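Local atomic coordinates of disulfide bond forming protein (DsbF) (Mycobacterium tuberculosis, PDB entry 3IOS), a protein that probably catalyses the oxidation of reduced, unfolded secreted proteins so that they form disulfide bonds. Residues L44-P49 / A118-D123. Numbering follows the deposited sequence.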
ATOM      1  N   LEU A  44      -0.657  -3.625   1.106  1.00 11.42           N
ATOM      2  CA  LEU A  44      -0.319  -2.238   1.380  1.00 12.87           C
ATOM      3  C   LEU A  44       1.064  -2.013   0.793  1.00 11.90           C
ATOM      4  O   LEU A  44       2.011  -2.748   1.083  1.00 14.23           O
ATOM      5  CB  LEU A  44      -0.323  -1.951   2.886  1.00 13.03           C
ATOM      6  CG  LEU A  44      -1.729  -1.987   3.500  1.00 14.83           C
ATOM      7  CD1 LEU A  44      -1.904  -3.288   4.273  1.00 17.68           C
ATOM      8  CD2 LEU A  44      -1.940  -0.792   4.415  1.00 16.37           C
ATOM      9  N   TRP A  45       1.167  -1.006  -0.063  1.00 10.85           N
ATOM     10  CA  TRP A  45       2.415  -0.673  -0.721  1.00 11.76           C
ATOM     11  C   TRP A  45       2.924   0.653  -0.167  1.00 12.60           C
ATOM     12  O   TRP A  45       2.301   1.699  -0.367  1.00 12.21           O
ATOM     13  CB  TRP A  45       2.157  -0.593  -2.228  1.00 12.90           C
ATOM     14  CG  TRP A  45       3.233   0.030  -3.037  1.00 12.77           C
ATOM     15  CD1 TRP A  45       4.566  -0.259  -2.998  1.00 14.51           C
ATOM     16  CD2 TRP A  45       3.068   1.028  -4.049  1.00 12.84           C
ATOM     17  NE1 TRP A  45       5.239   0.495  -3.923  1.00 15.37           N
ATOM     18  CE2 TRP A  45       4.344   1.293  -4.583  1.00 15.26           C
ATOM     19  CE3 TRP A  45       1.961   1.719  -4.560  1.00 14.64           C
ATOM     20  CZ2 TRP A  45       4.552   2.230  -5.607  1.00 15.11           C
ATOM     21  CZ3 TRP A  45       2.168   2.652  -5.581  1.00 16.61           C
ATOM     22  CH2 TRP A  45       3.454   2.896  -6.091  1.00 17.04           C
ATOM     23  N   PHE A  46       4.057   0.597   0.527  1.00 11.67           N
ATOM     24  CA  PHE A  46       4.639   1.789   1.136  1.00 12.93           C
ATOM     25  C   PHE A  46       5.596   2.449   0.163  1.00 12.10           C
ATOM     26  O   PHE A  46       6.564   1.833  -0.290  1.00 14.15           O
ATOM     27  CB  PHE A  46       5.355   1.404   2.431  1.00 13.92           C
ATOM     28  CG  PHE A  46       4.465   0.702   3.419  1.00 14.35           C
ATOM     29  CD1 PHE A  46       4.133  -0.642   3.251  1.00 13.76           C
ATOM     30  CD2 PHE A  46       3.918   1.398   4.494  1.00 14.26           C
ATOM     31  CE1 PHE A  46       3.269  -1.278   4.140  1.00 13.36           C
ATOM     32  CE2 PHE A  46       3.054   0.768   5.386  1.00 16.87           C
ATOM     33  CZ  PHE A  46       2.729  -0.572   5.207  1.00 15.54           C
ATOM     34  N   TRP A  47       5.313   3.706  -0.167  1.00 11.84           N
ATOM     35  CA  TRP A  47       6.136   4.444  -1.119  1.00 11.93           C
ATOM     36  C   TRP A  47       6.397   5.889  -0.716  1.00 12.82           C
ATOM     37  O   TRP A  47       5.726   6.434   0.159  1.00 13.48           O
ATOM     38  CB  TRP A  47       5.489   4.424  -2.519  1.00 12.45           C
ATOM     39  CG  TRP A  47       4.090   5.012  -2.625  1.00 12.33           C
ATOM     40  CD1 TRP A  47       2.904   4.357  -2.449  1.00 10.18           C
ATOM     41  CD2 TRP A  47       3.753   6.360  -2.979  1.00 11.52           C
ATOM     42  NE1 TRP A  47       1.846   5.211  -2.685  1.00 12.11           N
ATOM     43  CE2 TRP A  47       2.340   6.445  -3.017  1.00 11.21           C
ATOM     44  CE3 TRP A  47       4.507   7.501  -3.285  1.00 12.66           C
ATOM     45  CZ2 TRP A  47       1.667   7.627  -3.328  1.00 14.74           C
ATOM     46  CZ3 TRP A  47       3.833   8.681  -3.598  1.00 13.94           C
ATOM     47  CH2 TRP A  47       2.429   8.731  -3.624  1.00 14.31           C
ATOM     48  N   ALA A  48       7.404   6.483  -1.349  1.00 12.55           N
ATOM     49  CA  ALA A  48       7.774   7.884  -1.129  1.00 15.63           C
ATOM     50  C   ALA A  48       7.846   8.450  -2.546  1.00 15.16           C
ATOM     51  O   ALA A  48       8.396   7.816  -3.441  1.00 13.43           O
ATOM     52  CB  ALA A  48       9.133   7.983  -0.434  1.00 13.84           C
ATOM     53  N   PRO A  49       7.300   9.654  -2.765  1.00 15.93           N
ATOM     54  CA  PRO A  49       7.293  10.290  -4.087  1.00 15.70           C
ATOM     55  C   PRO A  49       8.646  10.462  -4.769  1.00 16.07           C
ATOM     56  O   PRO A  49       8.747  10.362  -5.993  1.00 16.95           O
ATOM     57  CB  PRO A  49       6.629  11.646  -3.823  1.00 18.11           C
ATOM     58  CG  PRO A  49       5.855  11.436  -2.566  1.00 20.32           C
ATOM     59  CD  PRO A  49       6.753  10.566  -1.748  1.00 15.80           C
ATOM     60  N   ALA A 118       8.254  -0.997   0.462  1.00 17.47           N
ATOM     61  CA  ALA A 118       7.895  -2.117   1.315  1.00 17.13           C
ATOM     62  C   ALA A 118       6.481  -2.532   0.952  1.00 16.40           C
ATOM     63  O   ALA A 118       5.720  -1.749   0.372  1.00 15.26           O
ATOM     64  CB  ALA A 118       7.972  -1.727   2.785  1.00 16.79           C
ATOM     65  N   TYR A 119       6.141  -3.770   1.287  1.00 14.30           N
ATOM     66  CA  TYR A 119       4.822  -4.314   0.998  1.00 13.87           C
ATOM     67  C   TYR A 119       4.293  -5.070   2.205  1.00 16.55           C
ATOM     68  O   TYR A 119       5.035  -5.807   2.853  1.00 18.74           O
ATOM     69  CB  TYR A 119       4.909  -5.286  -0.185  1.00 14.31           C
ATOM     70  CG  TYR A 119       5.292  -4.644  -1.490  1.00 14.63           C
ATOM     71  CD1 TYR A 119       4.317  -4.267  -2.410  1.00 14.96           C
ATOM     72  CD2 TYR A 119       6.626  -4.374  -1.792  1.00 16.17           C
ATOM     73  CE1 TYR A 119       4.655  -3.637  -3.599  1.00 17.32           C
ATOM     74  CE2 TYR A 119       6.978  -3.739  -2.980  1.00 16.17           C
ATOM     75  CZ  TYR A 119       5.983  -3.373  -3.877  1.00 17.73           C
ATOM     76  OH  TYR A 119       6.313  -2.744  -5.055  1.00 22.06           O
ATOM     77  N   ALA A 120       3.019  -4.876   2.526  1.00 12.28           N
ATOM     78  CA  ALA A 120       2.420  -5.611   3.630  1.00 13.31           C
ATOM     79  C   ALA A 120       1.319  -6.456   3.015  1.00 15.10           C
ATOM     80  O   ALA A 120       0.401  -5.927   2.387  1.00 15.63           O
ATOM     81  CB  ALA A 120       1.848  -4.664   4.670  1.00 15.60           C
ATOM     82  N   PHE A 121       1.427  -7.772   3.167  1.00 14.66           N
ATOM     83  CA  PHE A 121       0.423  -8.670   2.614  1.00 14.64           C
ATOM     84  C   PHE A 121      -0.510  -9.123   3.721  1.00 16.28           C
ATOM     85  O   PHE A 121      -0.075  -9.635   4.751  1.00 17.30           O
ATOM     86  CB  PHE A 121       1.099  -9.865   1.927  1.00 14.41           C
ATOM     87  CG  PHE A 121       1.984  -9.465   0.776  1.00 14.22           C
ATOM     88  CD1 PHE A 121       3.317  -9.123   0.988  1.00 16.44           C
ATOM     89  CD2 PHE A 121       1.461  -9.348  -0.509  1.00 15.16           C
ATOM     90  CE1 PHE A 121       4.115  -8.669  -0.063  1.00 15.58           C
ATOM     91  CE2 PHE A 121       2.253  -8.894  -1.564  1.00 14.78           C
ATOM     92  CZ  PHE A 121       3.583  -8.553  -1.339  1.00 15.74           C
ATOM     93  N   VAL A 122      -1.800  -8.900   3.503  1.00 14.68           N
ATOM     94  CA  VAL A 122      -2.817  -9.250   4.477  1.00 15.69           C
ATOM     95  C   VAL A 122      -3.731 -10.327   3.920  1.00 16.02           C
ATOM     96  O   VAL A 122      -4.376 -10.114   2.898  1.00 15.74           O
ATOM     97  CB  VAL A 122      -3.678  -8.019   4.815  1.00 16.63           C
ATOM     98  CG1 VAL A 122      -4.650  -8.357   5.929  1.00 16.63           C
ATOM     99  CG2 VAL A 122      -2.782  -6.846   5.201  1.00 18.22           C
ATOM    100  N   ASP A 123      -3.790 -11.486   4.572  1.00 16.78           N
ATOM    101  CA  ASP A 123      -4.674 -12.529   4.071  1.00 19.65           C
ATOM    102  C   ASP A 123      -6.050 -12.325   4.711  1.00 19.45           C
ATOM    103  O   ASP A 123      -6.191 -11.535   5.649  1.00 19.67           O
ATOM    104  CB  ASP A 123      -4.085 -13.935   4.340  1.00 19.69           C
ATOM    105  CG  ASP A 123      -4.150 -14.356   5.796  1.00 22.83           C
ATOM    106  OD1 ASP A 123      -3.461 -15.341   6.142  1.00 26.55           O
ATOM    107  OD2 ASP A 123      -4.883 -13.742   6.594  1.00 23.63           O
TER
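Phe-46 turns the edge of its ring to Ala-120 CB (CE1, 3.7 Å) and to the carbonyl oxygen of Ala-118, with Ala-118 CB off to one side of the ring plane. CG stands anti to the carbonyl carbon (chi1 -57°), which swings the ring back along the strand pair, from Ala-118 toward Ala-120. The methyl of Ala-120 leaves room for the phenyl edge, and Ala-118 packs its own beside CD1 and CB; Trp-108 meets the same ring edge-to-face. Farther along this face, Leu-44 sets CB against Ala-120 CB and reaches Val-122 CG2 with CD1 at 3.8 Å, two branched side chains filling the end of the row.

On the other face, Trp-45 and Tyr-119 run side by side as a non-hydrogen-bonded pair. The five-membered ring of Trp-45 and the Tyr-119 ring are 21° from parallel and offset, with little overlap; the closest touch is Trp-45 CD1 to Tyr-119 CE1, 3.4 Å. The broad indole spans from strand to helix 52-67, at whose start lies the CxxC pair Cys-51 and Cys-54, which can form a disulfide; Trp-47 CD1 sits 3.5 Å above the indole face turned from Tyr-119. Tyrosine suits its place because its ring lies against Trp-45 while its hydroxyl hydrogen-bonds Glu-57 of that helix.

Between the faces runs the antiparallel backbone ladder. Leu-44 and Ala-120 exchange two N-H...O bonds, each 2.8 Å from N to O; Phe-46 N donates to Ala-118 O, and the return bond from Ala-118 N to Phe-46 O is weak. The central strand of the thioredoxin fold and its antiparallel neighbour thus satisfy buried peptide groups by pairing, leaving apolar side chains to fill one face and an aromatic pair with one anchored hydroxyl to meet the helix bearing the redox cysteines.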